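Long-range contacts in CT021 (Chlamydia trachomatis serovar L2, PDB 6UXD), which is of unknown function but belongs to a sequence family grouped with the lipoprotein carrier LolA and the receptor LolB, and may share their curled antiparallel-sheet architecture: residues T141-L147 against K199-H205; Q29-F33 against W66-F70; K12-R17 against E179-P184; A16-Y21 against F33-S38. All coordinates share one frame; numbering follows the deposited sequence.

Contact 1 (T141-L147 against K199-H205); sequences TSLNGEL and KTIEMGH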
loop_
_atom_site.group_PDB
_atom_site.type_symbol
_atom_site.label_atom_id
_atom_site.label_comp_id
_atom_site.label_asym_id
_atom_site.label_seq_id
_atom_site.Cartn_x
_atom_site.Cartn_y
_atom_site.Cartn_z
ATOM N N THR A 141 -11.162 13.974 0.766
ATOM C CA THR A 141 -12.079 12.975 0.229
ATOM C C THR A 141 -11.724 11.571 0.722
ATOM O O THR A 141 -10.539 11.226 0.760
ATOM C CB THR A 141 -12.048 12.980 -1.293
ATOM O OG1 THR A 141 -12.304 14.303 -1.762
ATOM C CG2 THR A 141 -13.097 12.057 -1.844
ATOM N N SER A 142 -12.740 10.765 1.080
ATOM C CA SER A 142 -12.521 9.406 1.553
ATOM C C SER A 142 -13.600 8.453 1.038
ATOM O O SER A 142 -14.770 8.819 0.875
ATOM C CB SER A 142 -12.475 9.344 3.091
ATOM O OG SER A 142 -13.720 9.703 3.703
ATOM N N LEU A 143 -13.183 7.213 0.787
ATOM C CA LEU A 143 -14.083 6.114 0.446
ATOM C C LEU A 143 -13.750 4.967 1.377
ATOM O O LEU A 143 -12.653 4.414 1.296
ATOM C CB LEU A 143 -13.928 5.646 -1.001
ATOM C CG LEU A 143 -14.263 6.571 -2.160
ATOM C CD1 LEU A 143 -13.211 7.646 -2.264
ATOM C CD2 LEU A 143 -14.308 5.736 -3.441
ATOM N N ASN A 144 -14.697 4.572 2.214
ATOM C CA ASN A 144 -14.447 3.563 3.231
ATOM C C ASN A 144 -15.504 2.474 3.134
ATOM O O ASN A 144 -16.700 2.769 3.110
ATOM C CB ASN A 144 -14.430 4.220 4.625
ATOM C CG ASN A 144 -14.333 3.209 5.754
ATOM O OD1 ASN A 144 -15.150 2.308 5.852
ATOM N ND2 ASN A 144 -13.321 3.362 6.618
ATOM N N GLY A 145 -15.065 1.216 3.073
ATOM C CA GLY A 145 -16.006 0.115 3.054
ATOM C C GLY A 145 -15.601 -1.040 2.164
ATOM O O GLY A 145 -14.428 -1.429 2.136
ATOM N N GLU A 146 -16.561 -1.578 1.409
ATOM C CA GLU A 146 -16.307 -2.721 0.532
ATOM C C GLU A 146 -15.878 -2.194 -0.833
ATOM O O GLU A 146 -16.633 -2.186 -1.816
ATOM C CB GLU A 146 -17.535 -3.614 0.431
ATOM C CG GLU A 146 -18.122 -3.979 1.745
ATOM C CD GLU A 146 -17.092 -4.405 2.773
ATOM O OE1 GLU A 146 -16.240 -5.281 2.426
ATOM O OE2 GLU A 146 -17.164 -3.850 3.925
ATOM N N LEU A 147 -14.623 -1.737 -0.887
ATOM C CA LEU A 147 -14.157 -1.040 -2.069
ATOM C C LEU A 147 -14.057 -1.931 -3.312
ATOM O O LEU A 147 -14.047 -1.392 -4.421
ATOM C CB LEU A 147 -12.809 -0.384 -1.785
ATOM C CG LEU A 147 -12.724 0.574 -0.597
ATOM C CD1 LEU A 147 -11.345 1.314 -0.563
ATOM C CD2 LEU A 147 -13.869 1.573 -0.599
ATOM N N LYS A 199 -6.923 -6.572 1.675
ATOM C CA LYS A 199 -8.122 -5.809 1.367
ATOM C C LYS A 199 -7.855 -4.332 1.614
ATOM O O LYS A 199 -7.248 -3.961 2.622
ATOM C CB LYS A 199 -9.281 -6.327 2.228
ATOM C CG LYS A 199 -10.607 -5.587 2.112
ATOM C CD LYS A 199 -11.721 -6.313 2.895
ATOM C CE LYS A 199 -12.965 -5.418 3.098
ATOM N NZ LYS A 199 -14.034 -6.078 3.928
ATOM N N THR A 200 -8.290 -3.485 0.687
ATOM C CA THR A 200 -8.213 -2.041 0.888
ATOM C C THR A 200 -9.536 -1.568 1.473
ATOM O O THR A 200 -10.584 -1.681 0.823
ATOM C CB THR A 200 -7.915 -1.308 -0.412
ATOM O OG1 THR A 200 -6.757 -1.888 -1.023
ATOM C CG2 THR A 200 -7.649 0.160 -0.131
ATOM N N ILE A 201 -9.494 -1.068 2.701
ATOM C CA ILE A 201 -10.727 -0.730 3.404
ATOM C C ILE A 201 -11.039 0.753 3.341
ATOM O O ILE A 201 -12.199 1.134 3.560
ATOM C CB ILE A 201 -10.680 -1.219 4.864
ATOM C CG1 ILE A 201 -9.566 -0.520 5.662
ATOM C CG2 ILE A 201 -10.468 -2.710 4.879
ATOM C CD1 ILE A 201 -9.447 -1.006 7.122
ATOM N N GLU A 202 -10.060 1.597 3.013
ATOM C CA GLU A 202 -10.311 3.018 2.831
ATOM C C GLU A 202 -9.263 3.571 1.886
ATOM O O GLU A 202 -8.113 3.134 1.921
ATOM C CB GLU A 202 -10.277 3.769 4.164
ATOM C CG GLU A 202 -10.770 5.215 4.068
ATOM C CD GLU A 202 -10.792 5.939 5.414
ATOM O OE1 GLU A 202 -11.444 5.432 6.343
ATOM O OE2 GLU A 202 -10.141 7.013 5.543
ATOM N N MET A 203 -9.674 4.478 1.002
ATOM C CA MET A 203 -8.714 5.244 0.219
ATOM C C MET A 203 -9.311 6.618 -0.040
ATOM O O MET A 203 -10.530 6.817 0.039
ATOM C CB MET A 203 -8.338 4.543 -1.105
ATOM C CG MET A 203 -9.511 4.226 -1.980
ATOM S SD MET A 203 -9.174 3.425 -3.559
ATOM C CE MET A 203 -8.313 1.905 -3.122
ATOM N N GLY A 204 -8.435 7.573 -0.332
ATOM C CA GLY A 204 -8.882 8.912 -0.630
ATOM C C GLY A 204 -7.785 9.900 -0.988
ATOM O O GLY A 204 -6.728 9.541 -1.532
ATOM N N HIS A 205 -8.073 11.170 -0.718
ATOM C CA HIS A 205 -7.259 12.282 -1.171
ATOM C C HIS A 205 -7.166 13.316 -0.063
ATOM O O HIS A 205 -7.963 13.315 0.885
ATOM C CB HIS A 205 -7.850 12.929 -2.423
ATOM C CG HIS A 205 -8.254 11.953 -3.480
ATOM N ND1 HIS A 205 -7.341 11.197 -4.183
ATOM C CD2 HIS A 205 -9.474 11.615 -3.964
ATOM C CE1 HIS A 205 -7.978 10.445 -5.062
ATOM N NE2 HIS A 205 -9.273 10.675 -4.947
#

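Contact 2 (Q29-F33 against W66-F70); sequences QKFFF and WKNAF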
loop_
_atom_site.group_PDB
_atom_site.type_symbol
_atom_site.label_atom_id
_atom_site.label_comp_id
_atom_site.label_asym_id
_atom_site.label_seq_id
_atom_site.Cartn_x
_atom_site.Cartn_y
_atom_site.Cartn_z
ATOM N N GLN A 29 -3.720 -7.169 10.693
ATOM C CA GLN A 29 -2.797 -6.068 10.440
ATOM C C GLN A 29 -3.424 -4.986 9.565
ATOM O O GLN A 29 -4.152 -5.277 8.611
ATOM C CB GLN A 29 -1.531 -6.588 9.753
ATOM C CG GLN A 29 -0.551 -7.316 10.655
ATOM C CD GLN A 29 0.656 -7.844 9.889
ATOM O OE1 GLN A 29 0.554 -8.207 8.718
ATOM N NE2 GLN A 29 1.806 -7.883 10.550
ATOM N N LYS A 30 -3.088 -3.733 9.861
ATOM C CA LYS A 30 -3.572 -2.578 9.113
ATOM C C LYS A 30 -2.392 -1.692 8.755
ATOM O O LYS A 30 -1.596 -1.347 9.631
ATOM C CB LYS A 30 -4.587 -1.762 9.928
ATOM C CG LYS A 30 -5.785 -2.556 10.410
ATOM C CD LYS A 30 -6.879 -2.652 9.375
ATOM C CE LYS A 30 -8.043 -3.482 9.930
ATOM N NZ LYS A 30 -7.719 -4.952 9.921
ATOM N N PHE A 31 -2.299 -1.300 7.482
ATOM C CA PHE A 31 -1.208 -0.472 6.978
ATOM C C PHE A 31 -1.764 0.791 6.330
ATOM O O PHE A 31 -2.609 0.715 5.432
ATOM C CB PHE A 31 -0.372 -1.274 5.981
ATOM C CG PHE A 31 0.102 -2.587 6.528
ATOM C CD1 PHE A 31 -0.524 -3.767 6.175
ATOM C CD2 PHE A 31 1.147 -2.635 7.439
ATOM C CE1 PHE A 31 -0.102 -4.984 6.703
ATOM C CE2 PHE A 31 1.577 -3.844 7.964
ATOM C CZ PHE A 31 0.948 -5.019 7.596
ATOM N N PHE A 32 -1.283 1.952 6.768
ATOM C CA PHE A 32 -1.723 3.240 6.241
ATOM C C PHE A 32 -0.640 3.787 5.319
ATOM O O PHE A 32 0.460 4.105 5.777
ATOM C CB PHE A 32 -2.002 4.195 7.399
ATOM C CG PHE A 32 -2.705 5.473 7.003
ATOM C CD1 PHE A 32 -2.011 6.515 6.419
ATOM C CD2 PHE A 32 -4.054 5.647 7.271
ATOM C CE1 PHE A 32 -2.651 7.686 6.072
ATOM C CE2 PHE A 32 -4.696 6.821 6.929
ATOM C CZ PHE A 32 -4.001 7.839 6.334
ATOM N N PHE A 33 -0.955 3.894 4.023
ATOM C CA PHE A 33 -0.038 4.390 3.009
ATOM C C PHE A 33 -0.405 5.822 2.643
ATOM O O PHE A 33 -1.572 6.114 2.380
ATOM C CB PHE A 33 -0.082 3.543 1.737
ATOM C CG PHE A 33 0.426 2.139 1.914
ATOM C CD1 PHE A 33 -0.346 1.183 2.558
ATOM C CD2 PHE A 33 1.661 1.775 1.409
ATOM C CE1 PHE A 33 0.120 -0.113 2.713
ATOM C CE2 PHE A 33 2.133 0.494 1.562
ATOM C CZ PHE A 33 1.357 -0.456 2.210
ATOM N N TRP A 66 -10.627 6.631 8.781
ATOM C CA TRP A 66 -9.213 6.411 9.055
ATOM C C TRP A 66 -8.424 7.700 8.902
ATOM O O TRP A 66 -7.639 8.066 9.781
ATOM C CB TRP A 66 -8.635 5.345 8.122
ATOM C CG TRP A 66 -8.858 3.964 8.641
ATOM C CD1 TRP A 66 -9.952 3.170 8.431
ATOM C CD2 TRP A 66 -7.968 3.216 9.466
ATOM N NE1 TRP A 66 -9.791 1.969 9.076
ATOM C CE2 TRP A 66 -8.577 1.971 9.716
ATOM C CE3 TRP A 66 -6.702 3.473 10.007
ATOM C CZ2 TRP A 66 -7.967 0.985 10.493
ATOM C CZ3 TRP A 66 -6.097 2.494 10.776
ATOM C CH2 TRP A 66 -6.730 1.266 11.013
ATOM N N LYS A 67 -8.605 8.390 7.777
ATOM C CA LYS A 67 -7.865 9.623 7.554
ATOM C C LYS A 67 -8.065 10.596 8.709
ATOM O O LYS A 67 -7.094 11.097 9.284
ATOM C CB LYS A 67 -8.283 10.285 6.238
ATOM C CG LYS A 67 -7.803 11.732 6.127
ATOM C CD LYS A 67 -7.827 12.244 4.708
ATOM C CE LYS A 67 -9.224 12.296 4.139
ATOM N NZ LYS A 67 -10.080 13.239 4.887
ATOM N N ASN A 68 -9.326 10.854 9.076
ATOM C CA ASN A 68 -9.618 11.900 10.052
ATOM C C ASN A 68 -9.392 11.464 11.497
ATOM O O ASN A 68 -9.136 12.313 12.361
ATOM C CB ASN A 68 -11.058 12.392 9.888
ATOM C CG ASN A 68 -11.297 13.059 8.550
ATOM O OD1 ASN A 68 -10.365 13.324 7.794
ATOM N ND2 ASN A 68 -12.556 13.335 8.249
ATOM N N ALA A 69 -9.480 10.179 11.800
ATOM C CA ALA A 69 -9.176 9.730 13.152
ATOM C C ALA A 69 -7.705 9.379 13.357
ATOM O O ALA A 69 -7.317 9.069 14.488
ATOM C CB ALA A 69 -10.032 8.518 13.510
ATOM N N PHE A 70 -6.880 9.440 12.308
ATOM C CA PHE A 70 -5.537 8.873 12.387
ATOM C C PHE A 70 -4.715 9.515 13.497
ATOM O O PHE A 70 -4.010 8.822 14.240
ATOM C CB PHE A 70 -4.820 9.041 11.053
ATOM C CG PHE A 70 -3.514 8.316 10.981
ATOM C CD1 PHE A 70 -3.465 7.008 10.553
ATOM C CD2 PHE A 70 -2.337 8.939 11.356
ATOM C CE1 PHE A 70 -2.266 6.331 10.481
ATOM C CE2 PHE A 70 -1.140 8.270 11.291
ATOM C CZ PHE A 70 -1.103 6.962 10.847
#

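Contact 3 (K12-R17 against E179-P184); sequences KILTAR and ERLAFP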
loop_
_atom_site.group_PDB
_atom_site.type_symbol
_atom_site.label_atom_id
_atom_site.label_comp_id
_atom_site.label_asym_id
_atom_site.label_seq_id
_atom_site.Cartn_x
_atom_site.Cartn_y
_atom_site.Cartn_z
ATOM N N LYS A 12 2.570 2.310 -11.384
ATOM C CA LYS A 12 1.184 2.630 -11.079
ATOM C C LYS A 12 1.090 3.569 -9.884
ATOM O O LYS A 12 0.346 4.555 -9.911
ATOM C CB LYS A 12 0.426 1.323 -10.830
ATOM C CG LYS A 12 -1.015 1.510 -10.508
ATOM C CD LYS A 12 -1.808 1.975 -11.704
ATOM C CE LYS A 12 -3.311 2.006 -11.311
ATOM N NZ LYS A 12 -4.059 2.969 -12.171
ATOM N N ILE A 13 1.854 3.293 -8.831
ATOM C CA ILE A 13 1.796 4.139 -7.644
ATOM C C ILE A 13 2.392 5.515 -7.893
ATOM O O ILE A 13 2.018 6.484 -7.218
ATOM C CB ILE A 13 2.505 3.449 -6.461
ATOM C CG1 ILE A 13 1.957 2.018 -6.265
ATOM C CG2 ILE A 13 2.380 4.297 -5.213
ATOM C CD1 ILE A 13 0.458 1.929 -5.927
ATOM N N LEU A 14 3.344 5.640 -8.833
ATOM C CA LEU A 14 3.884 6.961 -9.111
ATOM C C LEU A 14 2.889 7.863 -9.828
ATOM O O LEU A 14 3.186 9.049 -9.980
ATOM C CB LEU A 14 5.169 6.889 -9.958
ATOM C CG LEU A 14 6.411 6.326 -9.265
ATOM C CD1 LEU A 14 7.601 6.373 -10.219
ATOM C CD2 LEU A 14 6.729 7.073 -8.010
ATOM N N THR A 15 1.751 7.336 -10.309
ATOM C CA THR A 15 0.689 8.194 -10.817
ATOM C C THR A 15 -0.125 8.846 -9.694
ATOM O O THR A 15 -0.859 9.801 -9.957
ATOM C CB THR A 15 -0.254 7.404 -11.745
ATOM O OG1 THR A 15 -1.098 6.528 -10.976
ATOM C CG2 THR A 15 0.541 6.554 -12.749
ATOM N N ALA A 16 0.002 8.385 -8.450
ATOM C CA ALA A 16 -0.734 9.015 -7.360
ATOM C C ALA A 16 -0.236 10.441 -7.150
ATOM O O ALA A 16 0.818 10.831 -7.641
ATOM C CB ALA A 16 -0.588 8.224 -6.064
ATOM N N ARG A 17 -1.017 11.225 -6.407
ATOM C CA ARG A 17 -0.663 12.604 -6.087
ATOM C C ARG A 17 -0.460 12.789 -4.593
ATOM O O ARG A 17 -1.040 12.049 -3.791
ATOM C CB ARG A 17 -1.753 13.572 -6.557
ATOM C CG ARG A 17 -2.048 13.435 -8.029
ATOM C CD ARG A 17 -3.182 14.330 -8.457
ATOM N NE ARG A 17 -3.540 14.061 -9.848
ATOM C CZ ARG A 17 -4.671 14.455 -10.424
ATOM N NH1 ARG A 17 -5.580 15.141 -9.730
ATOM N NH2 ARG A 17 -4.893 14.152 -11.697
ATOM N N GLU A 179 -8.364 6.183 -12.967
ATOM C CA GLU A 179 -6.925 6.277 -12.723
ATOM C C GLU A 179 -6.571 7.260 -11.618
ATOM O O GLU A 179 -5.446 7.230 -11.112
ATOM C CB GLU A 179 -6.204 6.667 -14.021
ATOM C CG GLU A 179 -6.254 5.527 -15.060
ATOM C CD GLU A 179 -5.985 5.964 -16.496
ATOM O OE1 GLU A 179 -5.310 6.997 -16.713
ATOM O OE2 GLU A 179 -6.462 5.255 -17.411
ATOM N N ARG A 180 -7.501 8.124 -11.224
ATOM C CA ARG A 180 -7.241 9.010 -10.113
ATOM C C ARG A 180 -7.108 8.241 -8.807
ATOM O O ARG A 180 -6.533 8.759 -7.846
ATOM C CB ARG A 180 -8.361 10.045 -10.063
ATOM C CG ARG A 180 -8.205 11.074 -9.010
ATOM C CD ARG A 180 -7.152 12.096 -9.373
ATOM N NE ARG A 180 -6.902 12.926 -8.198
ATOM C CZ ARG A 180 -6.028 12.627 -7.246
ATOM N NH1 ARG A 180 -5.268 11.517 -7.340
ATOM N NH2 ARG A 180 -5.905 13.448 -6.210
ATOM N N LEU A 181 -7.591 7.001 -8.754
ATOM C CA LEU A 181 -7.471 6.163 -7.566
ATOM C C LEU A 181 -6.364 5.149 -7.847
ATOM O O LEU A 181 -6.614 4.095 -8.441
ATOM C CB LEU A 181 -8.784 5.467 -7.243
ATOM C CG LEU A 181 -9.923 6.350 -6.732
ATOM C CD1 LEU A 181 -11.203 5.500 -6.575
ATOM C CD2 LEU A 181 -9.549 7.020 -5.411
ATOM N N ALA A 182 -5.148 5.456 -7.383
ATOM C CA ALA A 182 -3.963 4.740 -7.843
ATOM C C ALA A 182 -3.614 3.530 -6.988
ATOM O O ALA A 182 -2.907 2.639 -7.471
ATOM C CB ALA A 182 -2.767 5.696 -7.887
ATOM N N PHE A 183 -4.105 3.463 -5.748
ATOM C CA PHE A 183 -3.838 2.305 -4.907
ATOM C C PHE A 183 -4.747 1.128 -5.251
ATOM O O PHE A 183 -5.864 1.307 -5.747
ATOM C CB PHE A 183 -4.024 2.647 -3.443
ATOM C CG PHE A 183 -2.963 3.534 -2.884
ATOM C CD1 PHE A 183 -1.767 3.002 -2.453
ATOM C CD2 PHE A 183 -3.179 4.890 -2.754
ATOM C CE1 PHE A 183 -0.795 3.807 -1.902
ATOM C CE2 PHE A 183 -2.223 5.705 -2.212
ATOM C CZ PHE A 183 -1.011 5.162 -1.782
ATOM N N PRO A 184 -4.298 -0.088 -4.977
ATOM C CA PRO A 184 -5.119 -1.254 -5.292
ATOM C C PRO A 184 -6.378 -1.307 -4.438
ATOM O O PRO A 184 -6.421 -0.798 -3.316
ATOM C CB PRO A 184 -4.187 -2.435 -4.994
ATOM C CG PRO A 184 -3.180 -1.895 -4.044
ATOM C CD PRO A 184 -3.003 -0.455 -4.379
HETATM O O HOH W 1 -6.551 2.827 -10.929
HETATM O O HOH W 2 -3.529 5.536 -11.808
HETATM O O HOH W 3 -3.622 9.984 -10.043
#

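Contact 4 (A16-Y21 against F33-S38); sequences ARPGDY and FLIRQS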
loop_
_atom_site.group_PDB
_atom_site.type_symbol
_atom_site.label_atom_id
_atom_site.label_comp_id
_atom_site.label_asym_id
_atom_site.label_seq_id
_atom_site.Cartn_x
_atom_site.Cartn_y
_atom_site.Cartn_z
ATOM N N ALA A 16 0.002 8.385 -8.450
ATOM C CA ALA A 16 -0.734 9.015 -7.360
ATOM C C ALA A 16 -0.236 10.441 -7.150
ATOM O O ALA A 16 0.818 10.831 -7.641
ATOM C CB ALA A 16 -0.588 8.224 -6.064
ATOM N N ARG A 17 -1.017 11.225 -6.407
ATOM C CA ARG A 17 -0.663 12.604 -6.087
ATOM C C ARG A 17 -0.460 12.789 -4.593
ATOM O O ARG A 17 -1.040 12.049 -3.791
ATOM C CB ARG A 17 -1.753 13.572 -6.557
ATOM C CG ARG A 17 -2.048 13.435 -8.029
ATOM C CD ARG A 17 -3.182 14.330 -8.457
ATOM N NE ARG A 17 -3.540 14.061 -9.848
ATOM C CZ ARG A 17 -4.671 14.455 -10.424
ATOM N NH1 ARG A 17 -5.580 15.141 -9.730
ATOM N NH2 ARG A 17 -4.893 14.152 -11.697
ATOM N N PRO A 18 0.349 13.777 -4.182
ATOM C CA PRO A 18 0.472 14.080 -2.752
ATOM C C PRO A 18 -0.883 14.241 -2.086
ATOM O O PRO A 18 -1.794 14.859 -2.632
ATOM C CB PRO A 18 1.257 15.395 -2.734
ATOM C CG PRO A 18 2.119 15.306 -3.955
ATOM C CD PRO A 18 1.262 14.602 -4.996
ATOM N N GLY A 19 -0.993 13.696 -0.880
ATOM C CA GLY A 19 -2.236 13.628 -0.167
ATOM C C GLY A 19 -3.054 12.370 -0.430
ATOM O O GLY A 19 -3.981 12.089 0.328
ATOM N N ASP A 20 -2.754 11.628 -1.494
ATOM C CA ASP A 20 -3.431 10.363 -1.746
ATOM C C ASP A 20 -3.033 9.332 -0.699
ATOM O O ASP A 20 -1.866 9.238 -0.318
ATOM C CB ASP A 20 -3.093 9.838 -3.134
ATOM C CG ASP A 20 -3.721 10.656 -4.226
ATOM O OD1 ASP A 20 -4.489 11.577 -3.882
ATOM O OD2 ASP A 20 -3.435 10.395 -5.415
ATOM N N TYR A 21 -4.015 8.555 -0.224
ATOM C CA TYR A 21 -3.759 7.588 0.828
ATOM C C TYR A 21 -4.614 6.346 0.605
ATOM O O TYR A 21 -5.549 6.343 -0.200
ATOM C CB TYR A 21 -4.015 8.173 2.206
ATOM C CG TYR A 21 -5.476 8.252 2.563
ATOM C CD1 TYR A 21 -6.084 7.270 3.330
ATOM C CD2 TYR A 21 -6.243 9.301 2.114
ATOM C CE1 TYR A 21 -7.446 7.353 3.644
ATOM C CE2 TYR A 21 -7.566 9.390 2.407
ATOM C CZ TYR A 21 -8.172 8.426 3.176
ATOM O OH TYR A 21 -9.513 8.548 3.467
ATOM N N PHE A 33 -0.955 3.894 4.023
ATOM C CA PHE A 33 -0.038 4.390 3.009
ATOM C C PHE A 33 -0.405 5.822 2.643
ATOM O O PHE A 33 -1.572 6.114 2.380
ATOM C CB PHE A 33 -0.082 3.543 1.737
ATOM C CG PHE A 33 0.426 2.139 1.914
ATOM C CD1 PHE A 33 -0.346 1.183 2.558
ATOM C CD2 PHE A 33 1.661 1.775 1.409
ATOM C CE1 PHE A 33 0.120 -0.113 2.713
ATOM C CE2 PHE A 33 2.133 0.494 1.562
ATOM C CZ PHE A 33 1.357 -0.456 2.210
ATOM N N LEU A 34 0.595 6.699 2.586
ATOM C CA LEU A 34 0.376 8.113 2.301
ATOM C C LEU A 34 1.432 8.612 1.330
ATOM O O LEU A 34 2.626 8.406 1.557
ATOM C CB LEU A 34 0.423 8.947 3.581
ATOM C CG LEU A 34 0.462 10.472 3.403
ATOM C CD1 LEU A 34 -0.770 10.966 2.659
ATOM C CD2 LEU A 34 0.583 11.185 4.752
ATOM N N ILE A 35 0.995 9.259 0.251
ATOM C CA ILE A 35 1.898 9.901 -0.693
ATOM C C ILE A 35 2.181 11.301 -0.164
ATOM O O ILE A 35 1.261 12.115 -0.038
ATOM C CB ILE A 35 1.279 9.978 -2.099
ATOM C CG1 ILE A 35 0.857 8.602 -2.623
ATOM C CG2 ILE A 35 2.221 10.733 -3.021
ATOM C CD1 ILE A 35 1.974 7.584 -2.758
ATOM N N ARG A 36 3.445 11.607 0.114
ATOM C CA ARG A 36 3.746 12.879 0.770
ATOM C C ARG A 36 4.287 13.946 -0.156
ATOM O O ARG A 36 4.012 15.128 0.054
ATOM C CB ARG A 36 4.740 12.660 1.901
ATOM C CG ARG A 36 4.096 11.895 2.985
ATOM C CD ARG A 36 4.848 12.003 4.246
ATOM N NE ARG A 36 5.062 13.389 4.615
ATOM C CZ ARG A 36 5.692 13.742 5.721
ATOM N NH1 ARG A 36 6.156 12.799 6.530
ATOM N NH2 ARG A 36 5.861 15.020 6.013
ATOM N N GLN A 37 5.025 13.565 -1.180
ATOM C CA GLN A 37 5.671 14.541 -2.032
ATOM C C GLN A 37 6.042 13.833 -3.312
ATOM O O GLN A 37 6.466 12.677 -3.271
ATOM C CB GLN A 37 6.902 15.118 -1.344
ATOM C CG GLN A 37 7.613 16.170 -2.126
ATOM C CD GLN A 37 8.651 16.854 -1.263
ATOM O OE1 GLN A 37 8.322 17.706 -0.428
ATOM N NE2 GLN A 37 9.902 16.447 -1.418
ATOM N N SER A 38 5.846 14.505 -4.439
ATOM C CA SER A 38 6.147 13.932 -5.741
ATOM C C SER A 38 6.836 14.983 -6.597
ATOM O O SER A 38 6.315 16.085 -6.779
ATOM C CB SER A 38 4.870 13.438 -6.438
ATOM O OG SER A 38 5.066 12.163 -7.009
#

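Contact 1 (T141-L147 against K199-H205)
Glu202 reaches over the short strand 142-144 with its carboxylate. Its CG stands anti to the backbone N (chi1 -170°), and the extended chain runs from there along the face that also carries Ser142 and Asn144. CB passes Leu143 O; CG rests 3.4 Å from the same Leu143 O and also meets Asn144 CB. At the tip, Glu202 OE1 takes a nearly straight hydrogen bond from Asn144 ND2 (2.8 Å) on its anti lone pair, within the amide plane of Asn144. The other oxygen, OE2, faces Ser142 CB. The two strands form an antiparallel ladder: Leu143 N donates to Met203 O (2.8 Å) and Met203 N to Leu143 O (3.0 Å), and Gly145 N continues the pairing to Ile201 O (2.9 Å). On the other face, Leu147 CD1 packs on Met203 CG (3.7 Å). Beyond the ladder, the extended side chain of Lys199 brings NZ to the syn lone pair of Glu146 OE1, a 2.8 Å salt bridge. Strand 196-204 is flanked on its second edge by strand 21-26, from which Tyr21 OH bonds Glu202 OE2; helix 66-69 points the backbone N of Trp66 and Lys67 at this carboxylate, whose charge the helix start would probably stabilise.

Contact 2 (Q29-F33 against W66-F70)
Lys67, whose CA lies 4.3 Å from Phe32 CE2 at the edge of the phenylalanine ring, turns its NZ away to a hydrogen bond with Asn68 OD1 (2.9 Å). The contact itself is apolar. Phe32 projects from its strand with CG anti to the backbone N (chi1 -169°), which carries the ring out to the helix. One face of that ring receives Phe70: CD1 of Phe70 sits 3.6 Å from Phe32 CD2, offset toward the rim, and Phe70 CE1 approaches CG of Phe32 equally closely. The two rings meet at a slant, their planes 46° apart and their centroids separated by 4.5 Å. This is helix-on-sheet packing, in which the short helix 66-69, with Phe70, lies against strand 29-38 and its antiparallel neighbours. Next along the strand on the same side, the aliphatic chain of Lys30 crosses the Trp66 side chain at about a right angle. Its CB touches Trp66 CH2 (3.9 Å); the bend at chi2 (-85°) sets CD by CZ2, and a second at chi4 turns NZ toward Ser25 OG. From strand 21-26, Tyr21 adds a ring nearly parallel to Phe32, and Val23 touches both Phe32 and Trp66.

Contact 3 (K12-R17 against E179-P184)
Lys12 passes over the carbonyl of Ala182, its CG 3.8 Å from Ala182 O, an oxygen that this contact buries and for which the model holds no hydrogen-bond partner. With CG anti to the backbone N and a bend at chi2 (70°), the lysine brings NZ to two waters. One donates on to Leu181 O; the other donates to Glu179 O and Thr15 OG1, so the ammonium reaches the loop through solvent. Ile13 sets CD1 beside the same Ala182 O and 4.3 Å from Phe183 CD1, with Pro184 CD slightly farther off. A type I turn from Ile13 to Ala16 follows, carrying the chain out of helix 9-13 beside the loop that joins strands 170-176 and 186-189. Thr15 OG1 reaches back to Lys12 O (2.7 Å), donating in the carbonyl plane, and Thr15 N shares that acceptor. The hydroxyl also touches Ala182 CB, which Ala16 CB meets at 3.8 Å. Arg17, extended as far as NE, lays its guanidinium on that of Arg180, the planes 28° apart and the centres 3.9 Å from each other. Arg17 CD sits over the centre of the Arg180 group. Arg17 NH1 and Arg180 NE come within 3.0 Å, two donors of like charge that are not bonded to each other; Arg180 NH1 makes a salt bridge with Asp20 OD2, whose negative charge probably eases the closeness of the two guanidinium groups.

Contact 4 (A16-Y21 against F33-S38)
Gly19 and Asp20 supply the backbone hydrogen bonds that fasten this loop to strand 29-38. Gly19 N donates to Ile35 O (2.9 Å), and Ile35 N returns a nearly straight bond to Asp20 O (2.9 Å). Both come from a type II turn running from Arg17 to Asp20, with Gly19 at positive phi (90°) in its third position. Weaker CA-H...O contacts lie on either side of these bonds: Pro18 CA approaches Ile35 O, and Tyr21 CA lies 3.1 Å from Phe33 O where Tyr21 and Leu34 form an antiparallel non-hydrogen-bonded pair. In the van der Waals packing, Ile35 is central. Its CB and CG2 press on Arg17 O, the former at 3.5 Å, while CG1, placed beside the backbone N, makes apolar contact with Ala16 CB and nears Asp20 CB. The ring of Pro18 covers the backbone near Ser38, and Leu34 CD1 sits 3.6 Å from Asp20 O. The carboxylate of Asp20 gathers polar partners: inside the turn Arg17 N meets OD2 from above the carboxylate plane (2.7 Å), besides its arginine partner, and from farther along the chain His205 ND1 binds OD1. Backbone bonds thus hold the turn to the strand, and with several donors around its carboxylate Asp20 is probably ionised.

Contacts 1 and 2 meet strand 21-26, contact 4 leads into it, and contact 3 lies beside contact 4; no active site or ligand is known for this protein. Contacts 3 and 4 lie closest, their centres about 9 Å apart; they share Ala16 and Arg17, and Phe183 of contact 3 packs on Phe33 and Ile35 of contact 4. Contacts 1 and 2, about 10 Å apart by centres, meet through the carboxylate of Glu202 at the helix start, and contact 4 joins them by Tyr21. Asp20 ties contact 4 to His205 of contact 1 and Arg180 of contact 3, while Thr200 OG1 bonds Pro184 O (2.6 Å) between contacts 1 and 3. Contacts 2 and 3, with centres about 17 Å apart, touch only lightly.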